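Protein (alpha-2u-globulin) (Rattus norvegicus, PDB 2A2U) probably carries small hydrophobic ligands as a lipocalin, and itself binds a hyaline droplet inducer. Local coordinates at residues A[65-75]-A[85-93]; A[132-140]-A[153-162]. One frame throughout, in Å; residues are numbered along the deposited sequence.

Contact 1: residues A[65-75]-A[85-93]; sequences DVLENSLGFKF and ELYLVAYKT
With CG anti to the backbone N (chi1 -169°), the ring of Tyr-87 is laid across strand 70-75, over the spot where Gly-72 has no side chain, and its hydroxyl arrives at Asp-65 one strand further on. Tyr-87 OH donates to Asp-65 OD2 at 2.9 Å, meeting the carboxylate on its anti side with ring and carboxylate planes 31° apart. Gly-72 CA lies 3.2 Å from Tyr-87 OH; with no side chain at Gly-72, the hydroxyl can come this close. One face of the ring takes Phe-73 O, while Lys-74 CB comes within 3.4 Å of Tyr-87 CD2. Beneath these side chains strands 70-75 and 85-92 form an antiparallel hairpin of the lipocalin barrel, with hydrogen-bonded pairs Leu-71/Ala-90, Phe-73/Leu-88 and Phe-75/Leu-86. In the last of these pairs Leu-86 N lies 3.0 Å from Phe-75 O. On the face opposite Tyr-87, Phe-75 has CG between the backbone N and the carbonyl carbon (chi1 63°), which swings its ring over the neighbouring strand: Leu-86 CB makes a CH-pi contact with one face, 3.7 Å from Phe-75 CZ, and Leu-88 CG meets the edge in plane. Nearby, Phe-73 CE1 touches Ala-90 CB at 3.9 Å. Outside the barrel wall Tyr-87 stacks on Tyr-87 of the second subunit; Lys-74 NZ forms an intersubunit salt bridge with Asp-65 of the second subunit, and Asp-65 OD1 one with Lys-74 of that subunit.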
loop_
_atom_site.group_PDB
_atom_site.type_symbol
_atom_site.label_atom_id
_atom_site.label_comp_id
_atom_site.label_asym_id
_atom_site.label_seq_id
_atom_site.Cartn_x
_atom_site.Cartn_y
_atom_site.Cartn_z
ATOM N N ASP A 65 5.859 -15.199 6.015
ATOM C CA ASP A 65 6.790 -15.189 4.891
ATOM C C ASP A 65 7.917 -14.224 5.181
ATOM O O ASP A 65 7.696 -13.142 5.697
ATOM C CB ASP A 65 6.092 -14.756 3.604
ATOM C CG ASP A 65 5.195 -15.817 3.051
ATOM O OD1 ASP A 65 5.704 -16.913 2.755
ATOM O OD2 ASP A 65 3.988 -15.557 2.898
ATOM N N VAL A 66 9.137 -14.621 4.882
ATOM C CA VAL A 66 10.260 -13.741 5.124
ATOM C C VAL A 66 10.644 -13.110 3.783
ATOM O O VAL A 66 11.105 -13.797 2.879
ATOM C CB VAL A 66 11.410 -14.517 5.795
ATOM C CG1 VAL A 66 12.609 -13.635 5.979
ATOM C CG2 VAL A 66 10.952 -15.030 7.158
ATOM N N LEU A 67 10.383 -11.810 3.645
ATOM C CA LEU A 67 10.643 -11.067 2.412
ATOM C C LEU A 67 11.823 -10.108 2.546
ATOM O O LEU A 67 12.545 -10.149 3.540
ATOM C CB LEU A 67 9.390 -10.276 2.048
ATOM C CG LEU A 67 8.065 -11.026 2.224
ATOM C CD1 LEU A 67 6.903 -10.068 2.158
ATOM C CD2 LEU A 67 7.926 -12.120 1.169
ATOM N N GLU A 68 12.019 -9.241 1.553
ATOM C CA GLU A 68 13.114 -8.271 1.603
ATOM C C GLU A 68 12.853 -7.124 2.568
ATOM O O GLU A 68 11.960 -6.298 2.338
ATOM C CB GLU A 68 13.390 -7.688 0.227
ATOM C CG GLU A 68 14.018 -8.660 -0.709
ATOM C CD GLU A 68 15.389 -9.128 -0.291
ATOM O OE1 GLU A 68 16.075 -8.414 0.471
ATOM O OE2 GLU A 68 15.790 -10.219 -0.744
ATOM N N ASN A 69 13.661 -7.051 3.626
ATOM C CA ASN A 69 13.524 -5.997 4.635
ATOM C C ASN A 69 12.125 -5.989 5.269
ATOM O O ASN A 69 11.681 -4.967 5.786
ATOM C CB ASN A 69 13.811 -4.605 4.033
ATOM C CG ASN A 69 15.194 -4.495 3.409
ATOM O OD1 ASN A 69 16.210 -4.738 4.062
ATOM N ND2 ASN A 69 15.237 -4.089 2.142
ATOM N N SER A 70 11.443 -7.129 5.244
ATOM C CA SER A 70 10.106 -7.220 5.808
ATOM C C SER A 70 9.614 -8.656 6.055
ATOM O O SER A 70 10.285 -9.632 5.718
ATOM C CB SER A 70 9.133 -6.498 4.886
ATOM O OG SER A 70 9.177 -7.082 3.601
ATOM N N LEU A 71 8.431 -8.755 6.652
ATOM C CA LEU A 71 7.782 -10.018 6.958
ATOM C C LEU A 71 6.334 -9.966 6.470
ATOM O O LEU A 71 5.659 -8.965 6.650
ATOM C CB LEU A 71 7.769 -10.250 8.467
ATOM C CG LEU A 71 9.095 -10.500 9.176
ATOM C CD1 LEU A 71 8.855 -10.538 10.684
ATOM C CD2 LEU A 71 9.718 -11.808 8.687
ATOM N N GLY A 72 5.861 -11.042 5.857
ATOM C CA GLY A 72 4.489 -11.080 5.400
ATOM C C GLY A 72 3.725 -11.955 6.361
ATOM O O GLY A 72 4.246 -12.962 6.806
ATOM N N PHE A 73 2.499 -11.585 6.685
ATOM C CA PHE A 73 1.690 -12.366 7.601
ATOM C C PHE A 73 0.351 -12.705 6.968
ATOM O O PHE A 73 -0.420 -11.804 6.636
ATOM C CB PHE A 73 1.424 -11.577 8.885
ATOM C CG PHE A 73 2.646 -11.320 9.716
ATOM C CD1 PHE A 73 3.486 -10.249 9.434
ATOM C CD2 PHE A 73 2.951 -12.143 10.800
ATOM C CE1 PHE A 73 4.615 -10.005 10.213
ATOM C CE2 PHE A 73 4.080 -11.904 11.586
ATOM C CZ PHE A 73 4.909 -10.833 11.291
ATOM N N LYS A 74 0.081 -13.992 6.775
ATOM C CA LYS A 74 -1.204 -14.420 6.235
ATOM C C LYS A 74 -1.968 -14.979 7.417
ATOM O O LYS A 74 -1.517 -15.923 8.047
ATOM C CB LYS A 74 -1.035 -15.498 5.179
ATOM C CG LYS A 74 -2.349 -15.922 4.611
ATOM C CD LYS A 74 -2.151 -16.756 3.400
ATOM C CE LYS A 74 -3.040 -17.966 3.471
ATOM N NZ LYS A 74 -3.029 -18.753 2.213
ATOM N N PHE A 75 -3.116 -14.395 7.727
ATOM C CA PHE A 75 -3.899 -14.831 8.876
ATOM C C PHE A 75 -5.389 -14.670 8.632
ATOM O O PHE A 75 -5.798 -14.052 7.657
ATOM C CB PHE A 75 -3.522 -13.989 10.087
ATOM C CG PHE A 75 -3.837 -12.535 9.918
ATOM C CD1 PHE A 75 -2.991 -11.711 9.177
ATOM C CD2 PHE A 75 -5.000 -11.991 10.451
ATOM C CE1 PHE A 75 -3.303 -10.366 8.965
ATOM C CE2 PHE A 75 -5.324 -10.640 10.244
ATOM C CZ PHE A 75 -4.471 -9.830 9.498
ATOM N N GLU A 85 -9.952 -13.780 5.160
ATOM C CA GLU A 85 -8.546 -14.094 4.905
ATOM C C GLU A 85 -7.785 -12.808 4.557
ATOM O O GLU A 85 -8.143 -12.106 3.612
ATOM C CB GLU A 85 -8.470 -15.085 3.738
ATOM C CG GLU A 85 -7.092 -15.601 3.395
ATOM C CD GLU A 85 -6.597 -16.649 4.356
ATOM O OE1 GLU A 85 -6.894 -17.844 4.164
ATOM O OE2 GLU A 85 -5.887 -16.279 5.303
ATOM N N LEU A 86 -6.727 -12.510 5.304
ATOM C CA LEU A 86 -5.941 -11.296 5.076
ATOM C C LEU A 86 -4.446 -11.571 4.975
ATOM O O LEU A 86 -4.000 -12.681 5.218
ATOM C CB LEU A 86 -6.185 -10.290 6.204
ATOM C CG LEU A 86 -7.613 -9.781 6.405
ATOM C CD1 LEU A 86 -7.642 -8.798 7.557
ATOM C CD2 LEU A 86 -8.098 -9.123 5.129
ATOM N N TYR A 87 -3.678 -10.552 4.604
ATOM C CA TYR A 87 -2.229 -10.663 4.481
ATOM C C TYR A 87 -1.627 -9.276 4.641
ATOM O O TYR A 87 -1.929 -8.377 3.859
ATOM C CB TYR A 87 -1.840 -11.228 3.116
ATOM C CG TYR A 87 -0.367 -11.612 2.998
ATOM C CD1 TYR A 87 0.618 -10.637 2.787
ATOM C CD2 TYR A 87 0.039 -12.938 3.137
ATOM C CE1 TYR A 87 1.965 -10.972 2.709
ATOM C CE2 TYR A 87 1.384 -13.290 3.062
ATOM C CZ TYR A 87 2.344 -12.301 2.854
ATOM O OH TYR A 87 3.680 -12.652 2.777
ATOM N N LEU A 88 -0.773 -9.103 5.647
ATOM C CA LEU A 88 -0.151 -7.811 5.906
ATOM C C LEU A 88 1.353 -7.895 5.825
ATOM O O LEU A 88 1.940 -8.911 6.162
ATOM C CB LEU A 88 -0.533 -7.293 7.299
ATOM C CG LEU A 88 -2.000 -6.974 7.587
ATOM C CD1 LEU A 88 -2.174 -6.562 9.035
ATOM C CD2 LEU A 88 -2.465 -5.871 6.670
ATOM N N VAL A 89 1.972 -6.819 5.363
ATOM C CA VAL A 89 3.421 -6.751 5.284
ATOM C C VAL A 89 3.911 -5.795 6.368
ATOM O O VAL A 89 3.356 -4.717 6.556
ATOM C CB VAL A 89 3.901 -6.272 3.904
ATOM C CG1 VAL A 89 5.400 -6.053 3.916
ATOM C CG2 VAL A 89 3.559 -7.305 2.851
ATOM N N ALA A 90 4.909 -6.231 7.120
ATOM C CA ALA A 90 5.488 -5.436 8.189
ATOM C C ALA A 90 6.908 -5.102 7.762
ATOM O O ALA A 90 7.650 -5.981 7.365
ATOM C CB ALA A 90 5.490 -6.234 9.492
ATOM N N TYR A 91 7.296 -3.839 7.860
ATOM C CA TYR A 91 8.625 -3.421 7.447
ATOM C C TYR A 91 9.615 -3.271 8.567
ATOM O O TYR A 91 9.264 -2.843 9.656
ATOM C CB TYR A 91 8.520 -2.106 6.734
ATOM C CG TYR A 91 7.593 -2.183 5.582
ATOM C CD1 TYR A 91 7.976 -2.824 4.409
ATOM C CD2 TYR A 91 6.330 -1.633 5.659
ATOM C CE1 TYR A 91 7.118 -2.912 3.330
ATOM C CE2 TYR A 91 5.462 -1.712 4.597
ATOM C CZ TYR A 91 5.860 -2.355 3.432
ATOM O OH TYR A 91 4.982 -2.453 2.372
ATOM N N LYS A 92 10.867 -3.588 8.277
ATOM C CA LYS A 92 11.931 -3.481 9.262
ATOM C C LYS A 92 12.305 -2.006 9.401
ATOM O O LYS A 92 12.440 -1.309 8.401
ATOM C CB LYS A 92 13.137 -4.304 8.805
ATOM C CG LYS A 92 14.283 -4.324 9.783
ATOM C CD LYS A 92 13.976 -5.119 11.036
ATOM C CE LYS A 92 14.484 -4.387 12.267
ATOM N NZ LYS A 92 15.932 -4.042 12.167
ATOM N N THR A 93 12.418 -1.520 10.631
ATOM C CA THR A 93 12.771 -0.125 10.866
ATOM C C THR A 93 14.228 -0.026 11.307
ATOM O O THR A 93 14.860 -1.040 11.605
ATOM C CB THR A 93 11.870 0.520 11.944
ATOM O OG1 THR A 93 12.309 0.126 13.248
ATOM C CG2 THR A 93 10.429 0.095 11.762
HETATM O O HOH W 1 12.105 -1.768 5.399
#

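Contact 2: residues A[132-140]-A[153-162]; sequences TFQLMVLYG and FAKLCEAHGI
Met-136 reaches from strand 132-140 toward helix 153-158 and the turn that follows it, where SD and the terminal methyl CE meet different partners. Its chain runs straight through chi2 (-179°) and then bends at chi3 (74°), which turns CE aside to Leu-156 CB at 3.8 Å. SD lies 4.0 Å from Cys-157 CA, with Ile-162 CD1 also beside it and the His-160 side chain close by. Phe-153 enters from the helix with CG anti to its backbone N (chi1 177°), driving the ring against the strand. Leu-138 CB stands almost over the ring centre, 3.8 Å from the Phe-153 centroid, in a CH-pi contact; Cys-157 SG lies over the other face, nearer the rim. The ring's leading edge meets the Met-136 backbone, where Phe-153 CZ approaches Met-136 O to 3.5 Å. An alanine in place of Phe-153 would probably leave Leu-138 CB and Cys-157 SG without the ring that separates them and open a gap beside the Met-136 carbonyl. Beyond the helix Gly-161, at positive phi, is the C-prime residue of a Schellman motif, closed by Ile-162 N to Cys-157 O at 2.9 Å. Gln-134 OE1 passes His-160 CB at 3.6 Å and is hydrogen-bonded to His-123. The helix runs nearly antiparallel to strand 132-140, packed on the outside of the lipocalin barrel: Phe-153 and Cys-157 also touch strand 36-44, Leu-156 touches strand 119-128, and Met-136 and His-160 reach Leu-112 of strand 106-114.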
loop_
_atom_site.group_PDB
_atom_site.type_symbol
_atom_site.label_atom_id
_atom_site.label_comp_id
_atom_site.label_asym_id
_atom_site.label_seq_id
_atom_site.Cartn_x
_atom_site.Cartn_y
_atom_site.Cartn_z
ATOM N N THR A 132 -2.462 4.360 23.066
ATOM C CA THR A 132 -1.590 3.216 22.844
ATOM C C THR A 132 -1.997 2.045 23.730
ATOM O O THR A 132 -2.769 2.205 24.673
ATOM C CB THR A 132 -0.123 3.532 23.183
ATOM O OG1 THR A 132 -0.005 3.805 24.582
ATOM C CG2 THR A 132 0.382 4.718 22.390
ATOM N N PHE A 133 -1.496 0.861 23.395
ATOM C CA PHE A 133 -1.752 -0.346 24.170
ATOM C C PHE A 133 -0.802 -1.449 23.758
ATOM O O PHE A 133 -0.333 -1.485 22.623
ATOM C CB PHE A 133 -3.230 -0.802 24.106
ATOM C CG PHE A 133 -3.639 -1.468 22.815
ATOM C CD1 PHE A 133 -3.391 -2.822 22.599
ATOM C CD2 PHE A 133 -4.312 -0.752 21.832
ATOM C CE1 PHE A 133 -3.805 -3.449 21.422
ATOM C CE2 PHE A 133 -4.728 -1.369 20.656
ATOM C CZ PHE A 133 -4.475 -2.717 20.452
ATOM N N GLN A 134 -0.445 -2.284 24.724
ATOM C CA GLN A 134 0.449 -3.405 24.495
ATOM C C GLN A 134 -0.338 -4.639 24.094
ATOM O O GLN A 134 -1.493 -4.817 24.482
ATOM C CB GLN A 134 1.240 -3.726 25.754
ATOM C CG GLN A 134 2.310 -2.735 26.098
ATOM C CD GLN A 134 3.189 -3.252 27.207
ATOM O OE1 GLN A 134 3.769 -4.328 27.095
ATOM N NE2 GLN A 134 3.270 -2.507 28.302
ATOM N N LEU A 135 0.321 -5.503 23.334
ATOM C CA LEU A 135 -0.255 -6.757 22.878
ATOM C C LEU A 135 0.868 -7.782 22.813
ATOM O O LEU A 135 1.943 -7.480 22.319
ATOM C CB LEU A 135 -0.851 -6.606 21.486
ATOM C CG LEU A 135 -1.365 -7.940 20.959
ATOM C CD1 LEU A 135 -2.655 -8.283 21.654
ATOM C CD2 LEU A 135 -1.604 -7.851 19.490
ATOM N N MET A 136 0.629 -8.981 23.331
ATOM C CA MET A 136 1.632 -10.034 23.291
ATOM C C MET A 136 1.019 -11.312 22.771
ATOM O O MET A 136 -0.075 -11.684 23.168
ATOM C CB MET A 136 2.269 -10.240 24.660
ATOM C CG MET A 136 3.395 -9.279 24.892
ATOM S SD MET A 136 4.197 -9.484 26.446
ATOM C CE MET A 136 5.116 -10.954 26.164
ATOM N N VAL A 137 1.694 -11.954 21.833
ATOM C CA VAL A 137 1.171 -13.187 21.267
ATOM C C VAL A 137 2.187 -14.309 21.232
ATOM O O VAL A 137 3.399 -14.076 21.130
ATOM C CB VAL A 137 0.633 -12.977 19.834
ATOM C CG1 VAL A 137 -0.602 -12.121 19.856
ATOM C CG2 VAL A 137 1.680 -12.311 18.983
ATOM N N LEU A 138 1.668 -15.528 21.355
ATOM C CA LEU A 138 2.473 -16.735 21.304
ATOM C C LEU A 138 1.981 -17.533 20.110
ATOM O O LEU A 138 0.788 -17.800 20.000
ATOM C CB LEU A 138 2.302 -17.561 22.584
ATOM C CG LEU A 138 2.937 -18.953 22.619
ATOM C CD1 LEU A 138 4.431 -18.828 22.448
ATOM C CD2 LEU A 138 2.616 -19.637 23.931
ATOM N N TYR A 139 2.885 -17.824 19.178
ATOM C CA TYR A 139 2.558 -18.617 17.995
ATOM C C TYR A 139 3.296 -19.931 18.096
ATOM O O TYR A 139 4.430 -19.975 18.580
ATOM C CB TYR A 139 3.010 -17.923 16.712
ATOM C CG TYR A 139 2.230 -16.690 16.383
ATOM C CD1 TYR A 139 0.889 -16.594 16.715
ATOM C CD2 TYR A 139 2.836 -15.613 15.746
ATOM C CE1 TYR A 139 0.167 -15.461 16.422
ATOM C CE2 TYR A 139 2.122 -14.471 15.448
ATOM C CZ TYR A 139 0.790 -14.404 15.791
ATOM O OH TYR A 139 0.057 -13.280 15.512
ATOM N N GLY A 140 2.655 -20.996 17.633
ATOM C CA GLY A 140 3.284 -22.298 17.668
ATOM C C GLY A 140 3.245 -22.868 16.279
ATOM O O GLY A 140 2.375 -22.484 15.507
ATOM N N PHE A 153 5.252 -17.884 28.794
ATOM C CA PHE A 153 4.607 -16.775 28.121
ATOM C C PHE A 153 3.741 -16.005 29.104
ATOM O O PHE A 153 3.762 -14.780 29.115
ATOM C CB PHE A 153 3.771 -17.284 26.940
ATOM C CG PHE A 153 2.998 -16.206 26.232
ATOM C CD1 PHE A 153 3.644 -15.278 25.421
ATOM C CD2 PHE A 153 1.623 -16.103 26.399
ATOM C CE1 PHE A 153 2.930 -14.267 24.794
ATOM C CE2 PHE A 153 0.906 -15.092 25.774
ATOM C CZ PHE A 153 1.563 -14.174 24.973
ATOM N N ALA A 154 2.991 -16.729 29.931
ATOM C CA ALA A 154 2.119 -16.112 30.927
ATOM C C ALA A 154 2.933 -15.206 31.839
ATOM O O ALA A 154 2.457 -14.158 32.260
ATOM C CB ALA A 154 1.406 -17.175 31.743
ATOM N N LYS A 155 4.167 -15.612 32.121
ATOM C CA LYS A 155 5.066 -14.839 32.966
ATOM C C LYS A 155 5.531 -13.556 32.277
ATOM O O LYS A 155 5.477 -12.478 32.866
ATOM C CB LYS A 155 6.272 -15.684 33.381
ATOM C CG LYS A 155 5.935 -16.752 34.406
ATOM C CD LYS A 155 7.145 -17.611 34.727
ATOM C CE LYS A 155 6.823 -18.633 35.807
ATOM N NZ LYS A 155 7.923 -19.625 35.973
ATOM N N LEU A 156 5.986 -13.667 31.031
ATOM C CA LEU A 156 6.440 -12.497 30.286
ATOM C C LEU A 156 5.330 -11.456 30.200
ATOM O O LEU A 156 5.595 -10.265 30.256
ATOM C CB LEU A 156 6.876 -12.891 28.880
ATOM C CG LEU A 156 8.095 -13.788 28.749
ATOM C CD1 LEU A 156 8.371 -14.065 27.286
ATOM C CD2 LEU A 156 9.274 -13.111 29.379
ATOM N N CYS A 157 4.088 -11.907 30.069
ATOM C CA CYS A 157 2.967 -10.987 29.999
ATOM C C CYS A 157 2.922 -10.177 31.268
ATOM O O CYS A 157 2.779 -8.960 31.234
ATOM C CB CYS A 157 1.659 -11.740 29.835
ATOM S SG CYS A 157 1.485 -12.485 28.232
ATOM N N GLU A 158 3.072 -10.859 32.393
ATOM C CA GLU A 158 3.054 -10.205 33.691
ATOM C C GLU A 158 4.245 -9.273 33.828
ATOM O O GLU A 158 4.126 -8.181 34.379
ATOM C CB GLU A 158 3.065 -11.237 34.808
ATOM C CG GLU A 158 1.917 -12.217 34.718
ATOM C CD GLU A 158 1.636 -12.885 36.036
ATOM O OE1 GLU A 158 2.596 -13.223 36.763
ATOM O OE2 GLU A 158 0.445 -13.060 36.355
ATOM N N ALA A 159 5.383 -9.696 33.290
ATOM C CA ALA A 159 6.596 -8.894 33.331
ATOM C C ALA A 159 6.442 -7.641 32.460
ATOM O O ALA A 159 7.322 -6.778 32.439
ATOM C CB ALA A 159 7.780 -9.720 32.856
ATOM N N HIS A 160 5.335 -7.564 31.722
ATOM C CA HIS A 160 5.052 -6.432 30.851
ATOM C C HIS A 160 3.745 -5.755 31.229
ATOM O O HIS A 160 3.070 -5.167 30.387
ATOM C CB HIS A 160 5.014 -6.875 29.388
ATOM C CG HIS A 160 6.354 -7.243 28.846
ATOM N ND1 HIS A 160 7.147 -6.343 28.167
ATOM C CD2 HIS A 160 7.064 -8.392 28.911
ATOM C CE1 HIS A 160 8.291 -6.926 27.840
ATOM N NE2 HIS A 160 8.260 -8.170 28.284
ATOM N N GLY A 161 3.374 -5.877 32.497
ATOM C CA GLY A 161 2.161 -5.248 32.974
ATOM C C GLY A 161 0.830 -5.854 32.589
ATOM O O GLY A 161 -0.202 -5.328 32.995
ATOM N N ILE A 162 0.818 -6.926 31.805
ATOM C CA ILE A 162 -0.453 -7.541 31.429
ATOM C C ILE A 162 -0.831 -8.598 32.459
ATOM O O ILE A 162 -0.066 -9.521 32.718
ATOM C CB ILE A 162 -0.406 -8.132 30.007
ATOM C CG1 ILE A 162 -0.031 -7.032 29.006
ATOM C CG2 ILE A 162 -1.770 -8.697 29.634
ATOM C CD1 ILE A 162 0.597 -7.539 27.736
#

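How the contacts relate
Contact 1 is complete before contact 2 begins along the chain, and their centres lie 21 Å apart on opposite sides of the chain's centre, with nearest atoms about 5 Å apart and not touching. Both draw on one curled antiparallel sheet. Strand 36-44 bridges the regions, pairing with strand 60-67, whose end belongs to contact 1, and with strand 131-140 in contact 2. The first contact is strand-to-strand, within the wall, and lies where other subunits of the assembly pack; the second sets helix 147-158 against the wall and meets no other chain. Together they illustrate the lipocalin plan, a barrel with a helix on its flank, which in this family encloses a ligand pocket.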